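Local coordinates for protein ricin B lectin (Clostridium thermocellum, PDB 3VSF) that acts as an exo-beta-1,3-galactanase, with a family 43 glycoside hydrolase module that probably cleaves beta-1,3-galactan and a beta-trefoil lectin module that binds galactose, at residues H136-G140 against I141-Q145; P294-S298 against S299-Y303; G307-A311 against G312-G316. One frame throughout, in Å; residues are numbered along the deposited sequence.

Interaction 1. Residues H136-G140 against I141-Q145; sequences HWENG and INYGQ
Q145, E138 and N139 carry this turn, in which the chain leaves a strand at E138 and loops back until the CA of Q145 lies 5.5 Å from the CA of E138. Q145 meets N139 with its aliphatic part: CG of Q145 sits 3.1 Å from OD1 of N139 and about as far from its ND2. CB of Q145 also reaches the edge of the W137 indole, at CZ3. The same ND2 of N139 does the polar work: it donates to OD1 of N142 over 2.7 Å, arriving on a lone pair in the carbonyl plane, with the two amides nearly coplanar. N142 can supply that oxygen because its CG is tucked between its own backbone N and carbonyl carbon (chi1 64°), which swings the amide back alongside N139. E138 CG, anti to its carbonyl carbon (chi1 -70°), lies over one face of the Y143 ring, 4.0 Å from the centroid, a CH-pi contact; the bend at chi2 then turns the carboxylate toward H136, whose NE2 donates to OE1 at 2.8 Å, on the anti side. The loop joins antiparallel strands 131-138 and 147-153 in one four-stranded blade of the five-bladed beta-propeller of family 43 glycoside hydrolases; strand 116-124 flanks 131-138 on its other side, with E138 touching N116 and W137 touching I117.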
loop_
_atom_site.group_PDB
_atom_site.type_symbol
_atom_site.label_atom_id
_atom_site.label_comp_id
_atom_site.label_asym_id
_atom_site.label_seq_id
_atom_site.Cartn_x
_atom_site.Cartn_y
_atom_site.Cartn_z
ATOM N N HIS A 136 -12.358 2.231 -16.755
ATOM C CA HIS A 136 -11.716 3.020 -17.798
ATOM C C HIS A 136 -11.822 2.288 -19.131
ATOM O O HIS A 136 -11.460 1.116 -19.231
ATOM C CB HIS A 136 -10.249 3.268 -17.446
ATOM C CG HIS A 136 -9.488 4.010 -18.500
ATOM N ND1 HIS A 136 -8.117 3.925 -18.626
ATOM C CD2 HIS A 136 -9.903 4.854 -19.473
ATOM C CE1 HIS A 136 -7.722 4.682 -19.634
ATOM N NE2 HIS A 136 -8.785 5.257 -20.164
ATOM N N TRP A 137 -12.319 2.980 -20.153
ATOM C CA TRP A 137 -12.544 2.355 -21.454
ATOM C C TRP A 137 -11.640 2.934 -22.540
ATOM O O TRP A 137 -11.417 4.143 -22.598
ATOM C CB TRP A 137 -14.013 2.496 -21.865
ATOM C CG TRP A 137 -14.383 1.682 -23.069
ATOM C CD1 TRP A 137 -14.875 0.409 -23.077
ATOM C CD2 TRP A 137 -14.295 2.084 -24.441
ATOM N NE1 TRP A 137 -15.096 -0.006 -24.367
ATOM C CE2 TRP A 137 -14.749 1.004 -25.223
ATOM C CE3 TRP A 137 -13.874 3.252 -25.084
ATOM C CZ2 TRP A 137 -14.795 1.058 -26.615
ATOM C CZ3 TRP A 137 -13.921 3.303 -26.466
ATOM C CH2 TRP A 137 -14.378 2.213 -27.215
ATOM N N GLU A 138 -11.126 2.058 -23.398
ATOM C CA GLU A 138 -10.294 2.469 -24.525
ATOM C C GLU A 138 -10.606 1.642 -25.770
ATOM O O GLU A 138 -11.252 0.599 -25.686
ATOM C CB GLU A 138 -8.808 2.364 -24.173
ATOM C CG GLU A 138 -8.334 3.392 -23.156
ATOM C CD GLU A 138 -8.427 4.817 -23.672
ATOM O OE1 GLU A 138 -8.226 5.754 -22.871
ATOM O OE2 GLU A 138 -8.696 5.002 -24.878
ATOM N N ASN A 139 -10.140 2.113 -26.923
ATOM C CA ASN A 139 -10.446 1.471 -28.200
ATOM C C ASN A 139 -9.911 0.051 -28.347
ATOM O O ASN A 139 -10.573 -0.811 -28.920
ATOM C CB ASN A 139 -9.940 2.326 -29.365
ATOM C CG ASN A 139 -10.811 3.536 -29.621
ATOM O OD1 ASN A 139 -12.002 3.534 -29.308
ATOM N ND2 ASN A 139 -10.224 4.578 -30.198
ATOM N N GLY A 140 -8.710 -0.186 -27.833
ATOM C CA GLY A 140 -8.023 -1.442 -28.071
ATOM C C GLY A 140 -7.089 -1.265 -29.250
ATOM O O GLY A 140 -6.296 -2.146 -29.578
ATOM N N ILE A 141 -7.199 -0.106 -29.890
ATOM C CA ILE A 141 -6.324 0.266 -30.993
ATOM C C ILE A 141 -5.418 1.406 -30.548
ATOM O O ILE A 141 -4.273 1.517 -30.989
ATOM C CB ILE A 141 -7.134 0.716 -32.224
ATOM C CG1 ILE A 141 -7.991 -0.440 -32.750
ATOM C CG2 ILE A 141 -6.210 1.231 -33.316
ATOM C CD1 ILE A 141 -7.185 -1.632 -33.224
ATOM N N ASN A 142 -5.939 2.249 -29.664
ATOM C CA ASN A 142 -5.184 3.377 -29.135
ATOM C C ASN A 142 -5.764 3.869 -27.812
ATOM O O ASN A 142 -6.614 3.208 -27.216
ATOM C CB ASN A 142 -5.148 4.520 -30.152
ATOM C CG ASN A 142 -6.523 5.088 -30.440
ATOM O OD1 ASN A 142 -7.538 4.527 -30.028
ATOM N ND2 ASN A 142 -6.562 6.205 -31.157
ATOM N N TYR A 143 -5.303 5.029 -27.362
ATOM C CA TYR A 143 -5.772 5.611 -26.111
ATOM C C TYR A 143 -6.357 7.004 -26.317
ATOM O O TYR A 143 -6.302 7.848 -25.423
ATOM C CB TYR A 143 -4.640 5.661 -25.083
ATOM C CG TYR A 143 -4.492 4.394 -24.268
ATOM C CD1 TYR A 143 -4.899 4.350 -22.941
ATOM C CD2 TYR A 143 -3.950 3.243 -24.826
ATOM C CE1 TYR A 143 -4.769 3.196 -22.191
ATOM C CE2 TYR A 143 -3.816 2.084 -24.083
ATOM C CZ TYR A 143 -4.227 2.066 -22.767
ATOM O OH TYR A 143 -4.097 0.916 -22.021
ATOM N N GLY A 144 -6.920 7.238 -27.498
ATOM C CA GLY A 144 -7.516 8.523 -27.813
ATOM C C GLY A 144 -8.869 8.713 -27.155
ATOM O O GLY A 144 -9.269 9.837 -26.850
ATOM N N GLN A 145 -9.573 7.608 -26.934
ATOM C CA GLN A 145 -10.891 7.651 -26.313
ATOM C C GLN A 145 -10.787 7.521 -24.798
ATOM O O GLN A 145 -11.126 6.482 -24.230
ATOM C CB GLN A 145 -11.781 6.539 -26.871
ATOM C CG GLN A 145 -11.903 6.537 -28.386
ATOM C CD GLN A 145 -12.612 7.766 -28.922
ATOM O OE1 GLN A 145 -13.450 8.360 -28.243
ATOM N NE2 GLN A 145 -12.275 8.157 -30.146
#

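Interaction 2. Residues P294-S298 against S299-Y303; sequences PVQGS and SGTSY
Backbone bonds tie P294-Q296 to T301-Y303. V295 and S302 form the hydrogen-bonded pair, with V295 N donating to S302 O at 2.7 Å and S302 N returning to V295 O at 2.9 Å. Nearer the turn, G297 N donates to G300 O at 2.8 Å, nearly in line with the carbonyl bond. A weaker CA-H...O contact runs from T301 CA to V295 O. These links make a beta hairpin of strands 288-296 and 301-309, neighbours in an antiparallel blade of the five-bladed propeller in which 288-296 is an edge strand, and G297-G300 carries the chain round the bend. Apolar contact is concentrated where P294 faces Y303 across a non-hydrogen-bonded pair. The proline lies over one face of the tyrosine ring, CB 4.1 Å from the centroid and displaced toward the rim, while its CG comes 3.5 Å from Y303 CE1. Y303 has CG beside its backbone N (chi1 -69°), which stands the ring up next to the proline; its far end bonds through OH to K241 O, and F330 meets it edge-to-face. On the same face of the sheet T301 adds its methyl CG2, 4.0 Å from P294 CB, and T301 OG1 lies 3.7 Å from Q296 CG. V295 and S302 point to the other face, where both touch I353 and S302 OG is hydrogen-bonded to G351 O.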
loop_
_atom_site.group_PDB
_atom_site.type_symbol
_atom_site.label_atom_id
_atom_site.label_comp_id
_atom_site.label_asym_id
_atom_site.label_seq_id
_atom_site.Cartn_x
_atom_site.Cartn_y
_atom_site.Cartn_z
ATOM N N PRO A 294 -11.065 0.276 4.203
ATOM C CA PRO A 294 -11.034 0.105 5.658
ATOM C C PRO A 294 -11.490 -1.297 6.048
ATOM O O PRO A 294 -12.581 -1.714 5.663
ATOM C CB PRO A 294 -12.056 1.136 6.157
ATOM C CG PRO A 294 -12.298 2.059 4.999
ATOM C CD PRO A 294 -12.114 1.219 3.783
ATOM N N VAL A 295 -10.658 -2.013 6.796
ATOM C CA VAL A 295 -11.027 -3.328 7.302
ATOM C C VAL A 295 -11.431 -3.221 8.769
ATOM O O VAL A 295 -10.585 -3.050 9.647
ATOM C CB VAL A 295 -9.876 -4.338 7.157
ATOM C CG1 VAL A 295 -10.295 -5.698 7.689
ATOM C CG2 VAL A 295 -9.443 -4.440 5.703
ATOM N N GLN A 296 -12.731 -3.322 9.027
ATOM C CA GLN A 296 -13.266 -3.124 10.368
ATOM C C GLN A 296 -13.491 -4.449 11.093
ATOM O O GLN A 296 -13.957 -5.422 10.500
ATOM C CB GLN A 296 -14.567 -2.321 10.299
ATOM C CG GLN A 296 -15.143 -1.923 11.645
ATOM C CD GLN A 296 -16.178 -0.822 11.524
ATOM O OE1 GLN A 296 -15.997 0.134 10.770
ATOM N NE2 GLN A 296 -17.275 -0.954 12.262
ATOM N N GLY A 297 -13.153 -4.478 12.379
ATOM C CA GLY A 297 -13.303 -5.677 13.183
ATOM C C GLY A 297 -13.629 -5.377 14.634
ATOM O O GLY A 297 -14.060 -4.273 14.968
ATOM N N SER A 298 -13.419 -6.365 15.498
ATOM C CA SER A 298 -13.726 -6.225 16.918
ATOM C C SER A 298 -12.736 -5.310 17.634
ATOM O O SER A 298 -13.118 -4.532 18.509
ATOM C CB SER A 298 -13.758 -7.599 17.595
ATOM O OG SER A 298 -12.522 -8.275 17.439
ATOM N N SER A 299 -11.465 -5.406 17.259
ATOM C CA SER A 299 -10.420 -4.597 17.876
ATOM C C SER A 299 -10.505 -3.142 17.426
ATOM O O SER A 299 -10.418 -2.222 18.241
ATOM C CB SER A 299 -9.038 -5.168 17.550
ATOM O OG SER A 299 -8.943 -6.526 17.943
ATOM N N GLY A 300 -10.673 -2.939 16.123
ATOM C CA GLY A 300 -10.768 -1.604 15.562
ATOM C C GLY A 300 -10.820 -1.623 14.048
ATOM O O GLY A 300 -11.390 -2.536 13.450
ATOM N N THR A 301 -10.222 -0.614 13.425
ATOM C CA THR A 301 -10.212 -0.517 11.970
ATOM C C THR A 301 -8.793 -0.404 11.418
ATOM O O THR A 301 -8.016 0.449 11.845
ATOM C CB THR A 301 -11.042 0.686 11.480
ATOM O OG1 THR A 301 -12.413 0.510 11.857
ATOM C CG2 THR A 301 -10.951 0.816 9.968
ATOM N N SER A 302 -8.464 -1.275 10.469
ATOM C CA SER A 302 -7.168 -1.236 9.801
ATOM C C SER A 302 -7.355 -1.063 8.297
ATOM O O SER A 302 -8.052 -1.847 7.657
ATOM C CB SER A 302 -6.371 -2.509 10.088
ATOM O OG SER A 302 -6.121 -2.655 11.473
ATOM N N TYR A 303 -6.727 -0.035 7.739
ATOM C CA TYR A 303 -6.854 0.255 6.317
ATOM C C TYR A 303 -5.891 -0.576 5.474
ATOM O O TYR A 303 -4.682 -0.554 5.691
ATOM C CB TYR A 303 -6.649 1.750 6.058
ATOM C CG TYR A 303 -7.764 2.613 6.606
ATOM C CD1 TYR A 303 -8.693 3.201 5.759
ATOM C CD2 TYR A 303 -7.896 2.827 7.973
ATOM C CE1 TYR A 303 -9.717 3.987 6.257
ATOM C CE2 TYR A 303 -8.915 3.611 8.478
ATOM C CZ TYR A 303 -9.824 4.188 7.616
ATOM O OH TYR A 303 -10.840 4.968 8.115
#

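Interaction 3. Residues G307-A311 against G312-G316; sequences GDRWA and GAWGG
W314 folds its indole back over A311, closing a tight turn with a short 3-10 segment just after strand 301-309 of a propeller blade. The six-membered ring lies flat against the backbone of A311, whose CA is 3.5 Å from the ring centroid and 17° off the normal, a CH-pi contact. The A311 methyl joins in, with CB 3.5 Å from W314 CZ2. Such a return is possible because W314 CG lies between its own backbone N and carbonyl carbon (chi1 59°), a cramped setting that turns the ring toward the residues before it. R309 arrives differently: its CG lies in the plane of the indole, at the edge, 3.8 Å from W314 CZ3. The two side chains cross at about a right angle and the guanidinium plane is almost perpendicular to the ring (87°). That guanidinium is occupied away from the turn, donating from NE to R286 O and from NH2 to Y285 O. W310 turns its ring away from G312-G316, bonding through NE1 to Q288 OE1 and meeting the ring of W256. The backbone secures the turn: A313 N donates to W310 O at 3.1 Å, in a nearly straight bond. A311 O is gripped twice, by W314 N at 3.0 Å and by G316 N at 2.8 Å, the two N-H groups approaching from opposite faces of its carbonyl plane.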
loop_
_atom_site.group_PDB
_atom_site.type_symbol
_atom_site.label_atom_id
_atom_site.label_comp_id
_atom_site.label_asym_id
_atom_site.label_seq_id
_atom_site.Cartn_x
_atom_site.Cartn_y
_atom_site.Cartn_z
ATOM N N GLY A 307 -2.013 -3.002 -4.329
ATOM C CA GLY A 307 -1.173 -2.531 -5.410
ATOM C C GLY A 307 -0.983 -3.581 -6.485
ATOM O O GLY A 307 -1.389 -4.732 -6.324
ATOM N N ASP A 308 -0.364 -3.177 -7.587
ATOM C CA ASP A 308 -0.076 -4.096 -8.677
ATOM C C ASP A 308 1.397 -4.044 -9.057
ATOM O O ASP A 308 1.939 -2.976 -9.343
ATOM C CB ASP A 308 -0.942 -3.782 -9.901
ATOM C CG ASP A 308 -2.374 -4.256 -9.742
ATOM O OD1 ASP A 308 -2.630 -5.457 -9.971
ATOM O OD2 ASP A 308 -3.243 -3.429 -9.393
ATOM N N ARG A 309 2.045 -5.202 -9.045
ATOM C CA ARG A 309 3.403 -5.312 -9.552
ATOM C C ARG A 309 3.335 -5.711 -11.019
ATOM O O ARG A 309 3.476 -6.884 -11.365
ATOM C CB ARG A 309 4.207 -6.332 -8.744
ATOM C CG ARG A 309 5.651 -6.483 -9.198
ATOM C CD ARG A 309 6.480 -7.215 -8.159
ATOM N NE ARG A 309 6.567 -6.461 -6.912
ATOM C CZ ARG A 309 7.236 -6.866 -5.838
ATOM N NH1 ARG A 309 7.881 -8.024 -5.853
ATOM N NH2 ARG A 309 7.258 -6.111 -4.748
ATOM N N TRP A 310 3.102 -4.721 -11.874
ATOM C CA TRP A 310 2.905 -4.961 -13.299
ATOM C C TRP A 310 4.073 -5.714 -13.928
ATOM O O TRP A 310 5.220 -5.272 -13.864
ATOM C CB TRP A 310 2.666 -3.642 -14.035
ATOM C CG TRP A 310 1.464 -2.895 -13.540
ATOM C CD1 TRP A 310 1.457 -1.733 -12.825
ATOM C CD2 TRP A 310 0.092 -3.268 -13.716
ATOM N NE1 TRP A 310 0.164 -1.356 -12.549
ATOM C CE2 TRP A 310 -0.692 -2.281 -13.084
ATOM C CE3 TRP A 310 -0.550 -4.337 -14.348
ATOM C CZ2 TRP A 310 -2.085 -2.333 -13.067
ATOM C CZ3 TRP A 310 -1.932 -4.386 -14.328
ATOM C CH2 TRP A 310 -2.684 -3.390 -13.693
ATOM N N ALA A 311 3.766 -6.853 -14.540
ATOM C CA ALA A 311 4.779 -7.677 -15.187
ATOM C C ALA A 311 5.428 -6.939 -16.353
ATOM O O ALA A 311 6.484 -7.341 -16.842
ATOM C CB ALA A 311 4.171 -8.989 -15.660
ATOM N N GLY A 312 4.792 -5.858 -16.790
ATOM C CA GLY A 312 5.314 -5.055 -17.881
ATOM C C GLY A 312 6.684 -4.488 -17.568
ATOM O O GLY A 312 7.427 -4.100 -18.470
ATOM N N ALA A 313 7.018 -4.441 -16.283
ATOM C CA ALA A 313 8.312 -3.933 -15.845
ATOM C C ALA A 313 9.447 -4.807 -16.363
ATOM O O ALA A 313 10.519 -4.308 -16.707
ATOM C CB ALA A 313 8.358 -3.840 -14.329
ATOM N N TRP A 314 9.209 -6.114 -16.418
ATOM C CA TRP A 314 10.223 -7.048 -16.895
ATOM C C TRP A 314 9.833 -7.714 -18.214
ATOM O O TRP A 314 10.316 -8.799 -18.540
ATOM C CB TRP A 314 10.542 -8.101 -15.828
ATOM C CG TRP A 314 9.369 -8.930 -15.394
ATOM C CD1 TRP A 314 8.908 -10.072 -15.983
ATOM C CD2 TRP A 314 8.518 -8.690 -14.264
ATOM N NE1 TRP A 314 7.820 -10.553 -15.296
ATOM C CE2 TRP A 314 7.560 -9.723 -14.237
ATOM C CE3 TRP A 314 8.471 -7.701 -13.277
ATOM C CZ2 TRP A 314 6.568 -9.796 -13.260
ATOM C CZ3 TRP A 314 7.484 -7.775 -12.309
ATOM C CH2 TRP A 314 6.547 -8.814 -12.309
ATOM N N GLY A 315 8.957 -7.055 -18.968
ATOM C CA GLY A 315 8.572 -7.525 -20.286
ATOM C C GLY A 315 7.590 -8.681 -20.279
ATOM O O GLY A 315 7.566 -9.488 -21.209
ATOM N N GLY A 316 6.776 -8.761 -19.233
ATOM C CA GLY A 316 5.781 -9.811 -19.124
ATOM C C GLY A 316 4.393 -9.337 -19.513
ATOM O O GLY A 316 4.127 -8.136 -19.558
#

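How the interactions relate
All three contacts are local, each turning the chain back on itself at a strand end. Interaction 2 is the most exposed, a hairpin surface held mainly by backbone pairing; interactions 1 and 3 are partly buried, combining buried strand ends with exposed loops. Interactions 2 and 3 share strand 301-309 and adjoin in sequence, yet their centres are about 30 Å apart, on opposite sides of the chain's centre. Interaction 1 belongs to another four-stranded sheet; its centre is about 20 Å from that of interaction 3. Side-chain amide and carboxylate bonds mark interaction 1, whereas interaction 3 combines backbone bonds of a 3-10 turn with an indole folded back on A311.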